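Local atomic coordinates of putative hydantoin racemase (Klebsiella pneumoniae subsp. pneumoniae, PDB entry 3QVL), a protein that racemises allantoin and probably interconverts the D and L forms of other 5-monosubstituted hydantoins. Residues A[164-169]-A[176-181]. Residues are numbered along the deposited sequence; the frame is centred on the assembly and turned at random.
With 5HY ([(4R)-2,5-dioxoimidazolidin-4-yl]acetic acid), chain C.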
ATOM      1  N   GLU A 164      13.515   1.274  30.264  1.00 22.46           N
ATOM      2  CA  GLU A 164      13.955   2.600  29.820  1.00 22.60           C
ATOM      3  C   GLU A 164      13.538   2.898  28.382  1.00 22.51           C
ATOM      4  O   GLU A 164      13.135   4.019  28.064  1.00 22.49           O
ATOM      5  CB  GLU A 164      15.473   2.741  29.966  1.00 22.72           C
ATOM      6  CG  GLU A 164      15.960   2.850  31.408  1.00 23.47           C
ATOM      7  CD  GLU A 164      17.478   2.851  31.529  1.00 24.48           C
ATOM      8  OE1 GLU A 164      18.172   2.973  30.496  1.00 25.30           O
ATOM      9  OE2 GLU A 164      17.979   2.733  32.667  1.00 25.19           O
ATOM     10  N   ARG A 165      13.640   1.888  27.519  1.00 22.39           N
ATOM     11  CA  ARG A 165      13.230   2.015  26.124  1.00 22.36           C
ATOM     12  C   ARG A 165      11.718   2.152  25.951  1.00 22.19           C
ATOM     13  O   ARG A 165      11.260   2.846  25.042  1.00 22.15           O
ATOM     14  CB  ARG A 165      13.772   0.854  25.289  1.00 22.44           C
ATOM     15  CG  ARG A 165      14.722   1.299  24.197  1.00 22.98           C
ATOM     16  CD  ARG A 165      13.950   1.505  22.914  1.00 23.62           C
ATOM     17  NE  ARG A 165      14.441   2.616  22.102  1.00 24.16           N
ATOM     18  CZ  ARG A 165      13.797   3.770  21.943  1.00 24.26           C
ATOM     19  NH1 ARG A 165      12.633   3.983  22.545  1.00 24.12           N
ATOM     20  NH2 ARG A 165      14.316   4.716  21.175  1.00 24.58           N
ATOM     21  N   CYS A 166      10.958   1.496  26.826  1.00 22.04           N
ATOM     22  CA  CYS A 166       9.500   1.623  26.843  1.00 21.97           C
ATOM     23  C   CYS A 166       9.070   3.037  27.231  1.00 21.98           C
ATOM     24  O   CYS A 166       8.182   3.614  26.599  1.00 21.88           O
ATOM     25  CB  CYS A 166       8.877   0.603  27.798  1.00 21.94           C
ATOM     26  SG  CYS A 166       8.901  -1.100  27.203  1.00 21.80           S
ATOM     27  N   ILE A 167       9.709   3.584  28.265  1.00 21.99           N
ATOM     28  CA  ILE A 167       9.453   4.954  28.726  1.00 22.10           C
ATOM     29  C   ILE A 167       9.746   5.967  27.618  1.00 22.18           C
ATOM     30  O   ILE A 167       8.954   6.882  27.377  1.00 22.15           O
ATOM     31  CB  ILE A 167      10.276   5.297  30.004  1.00 22.08           C
ATOM     32  CG1 ILE A 167       9.850   4.402  31.173  1.00 22.07           C
ATOM     33  CG2 ILE A 167      10.107   6.773  30.386  1.00 22.09           C
ATOM     34  CD1 ILE A 167      10.835   4.363  32.334  1.00 22.18           C
ATOM     35  N   ARG A 168      10.881   5.787  26.943  1.00 22.26           N
ATOM     36  CA  ARG A 168      11.287   6.674  25.857  1.00 22.44           C
ATOM     37  C   ARG A 168      10.368   6.552  24.640  1.00 22.35           C
ATOM     38  O   ARG A 168      10.081   7.549  23.973  1.00 22.28           O
ATOM     39  CB  ARG A 168      12.747   6.423  25.466  1.00 22.55           C
ATOM     40  CG  ARG A 168      13.359   7.549  24.651  1.00 23.27           C
ATOM     41  CD  ARG A 168      14.858   7.668  24.874  1.00 24.54           C
ATOM     42  NE  ARG A 168      15.632   6.766  24.024  1.00 25.56           N
ATOM     43  CZ  ARG A 168      16.018   7.044  22.780  1.00 26.02           C
ATOM     44  NH1 ARG A 168      15.695   8.201  22.213  1.00 26.34           N
ATOM     45  NH2 ARG A 168      16.729   6.158  22.097  1.00 26.32           N
ATOM     46  N   ALA A 169       9.906   5.332  24.365  1.00 22.29           N
ATOM     47  CA  ALA A 169       8.975   5.072  23.266  1.00 22.28           C
ATOM     48  C   ALA A 169       7.641   5.788  23.471  1.00 22.26           C
ATOM     49  O   ALA A 169       7.107   6.393  22.541  1.00 22.23           O
ATOM     50  CB  ALA A 169       8.756   3.574  23.096  1.00 22.28           C
ATOM     51  N   GLY A 176       0.339   4.337  21.915  1.00 17.84           N
ATOM     52  CA  GLY A 176      -0.410   4.152  23.156  1.00 17.41           C
ATOM     53  C   GLY A 176      -0.121   2.848  23.879  1.00 17.09           C
ATOM     54  O   GLY A 176      -0.529   2.668  25.026  1.00 17.07           O
ATOM     55  N   ALA A 177       0.582   1.938  23.209  1.00 16.77           N
ATOM     56  CA  ALA A 177       0.904   0.632  23.782  1.00 16.43           C
ATOM     57  C   ALA A 177       2.287   0.144  23.365  1.00 16.25           C
ATOM     58  O   ALA A 177       2.854   0.613  22.376  1.00 16.14           O
ATOM     59  CB  ALA A 177      -0.159  -0.393  23.402  1.00 16.46           C
ATOM     60  N   ILE A 178       2.821  -0.800  24.135  1.00 15.99           N
ATOM     61  CA  ILE A 178       4.101  -1.429  23.827  1.00 15.81           C
ATOM     62  C   ILE A 178       3.901  -2.913  23.532  1.00 15.71           C
ATOM     63  O   ILE A 178       3.214  -3.618  24.275  1.00 15.72           O
ATOM     64  CB  ILE A 178       5.128  -1.257  24.985  1.00 15.83           C
ATOM     65  CG1 ILE A 178       5.394   0.228  25.285  1.00 15.84           C
ATOM     66  CG2 ILE A 178       6.428  -2.022  24.694  1.00 15.73           C
ATOM     67  CD1 ILE A 178       6.031   1.027  24.145  1.00 16.04           C
ATOM     68  N   VAL A 179       4.495  -3.369  22.435  1.00 15.60           N
ATOM     69  CA  VAL A 179       4.569  -4.792  22.131  1.00 15.61           C
ATOM     70  C   VAL A 179       5.982  -5.272  22.448  1.00 15.64           C
ATOM     71  O   VAL A 179       6.956  -4.792  21.860  1.00 15.52           O
ATOM     72  CB  VAL A 179       4.194  -5.087  20.655  1.00 15.56           C
ATOM     73  CG1 VAL A 179       4.616  -6.495  20.248  1.00 15.60           C
ATOM     74  CG2 VAL A 179       2.701  -4.904  20.442  1.00 15.65           C
ATOM     75  N   LEU A 180       6.086  -6.197  23.399  1.00 15.73           N
ATOM     76  CA  LEU A 180       7.370  -6.796  23.752  1.00 15.91           C
ATOM     77  C   LEU A 180       7.804  -7.753  22.647  1.00 15.99           C
ATOM     78  O   LEU A 180       7.041  -8.630  22.238  1.00 16.11           O
ATOM     79  CB  LEU A 180       7.289  -7.512  25.104  1.00 15.89           C
ATOM     80  CG  LEU A 180       6.966  -6.654  26.334  1.00 15.98           C
ATOM     81  CD1 LEU A 180       6.662  -7.532  27.539  1.00 16.03           C
ATOM     82  CD2 LEU A 180       8.090  -5.668  26.654  1.00 16.08           C
ATOM     83  N   GLY A 181       9.028  -7.565  22.160  1.00 16.14           N
ATOM     84  CA  GLY A 181       9.516  -8.283  20.988  1.00 16.21           C
ATOM     85  C   GLY A 181      10.399  -9.482  21.274  1.00 16.34           C
ATOM     86  O   GLY A 181      11.314  -9.777  20.503  1.00 16.32           O
TER
HETATM   87  C   5HY C   1      12.502 -14.614  20.483  1.00 19.01           C
HETATM   88  N   5HY C   1      14.473 -14.800  19.311  1.00 19.03           N
HETATM   89  O   5HY C   1      11.397 -14.264  20.895  1.00 18.88           O
HETATM   90  CA  5HY C   1      13.241 -14.002  19.300  1.00 19.06           C
HETATM   91  CB  5HY C   1      13.518 -12.493  19.482  1.00 19.13           C
HETATM   92  CG  5HY C   1      14.127 -12.070  20.829  1.00 19.38           C
HETATM   93  OAB 5HY C   1      15.236 -16.543  20.530  1.00 18.91           O
HETATM   94  NAF 5HY C   1      13.227 -15.610  20.986  1.00 18.97           N
HETATM   95  CAI 5HY C   1      14.364 -15.709  20.286  1.00 19.04           C
HETATM   96  OD1 5HY C   1      14.549 -10.897  20.896  1.00 19.89           O
HETATM   97  OD2 5HY C   1      14.149 -12.897  21.765  1.00 19.85           O
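The backbone N of A169 donates to O of R165 at 2.9 Å, a regular helical bond in the turn whose inner face carries A169 and C166 onto I178 of strand 177-180. The A169 methyl points toward the strand and its CB meets CD1 of I178 at 3.9 Å. One turn back, SG of C166 meets CG2 of I178 at 3.6 Å. I178 thus reaches the helix with two branches: CG2, anti to its backbone N, serves the cysteine, while CG1, anti to the carbonyl carbon (chi1 -59°), carries CD1 to the alanine. No hydrogen bond crosses between the segments, and the three touching residues are buried. The same strand leads to the ligand pocket, where O of G181 comes 3.4 Å from OD1 of the bound hydantoin acetate and is hydrogen-bonded to T116. Helix 157-172 is the connection of a beta-alpha-beta crossover that leaves strand 138-143, outermost of its parallel sheet within the chain, passes strand 112-116 and enters strand 177-180. Accordingly A169 also touches H142 and S113, and I178 rests on S113 and V115. C166 packs in addition on L196 of the neighbouring helix 189-196.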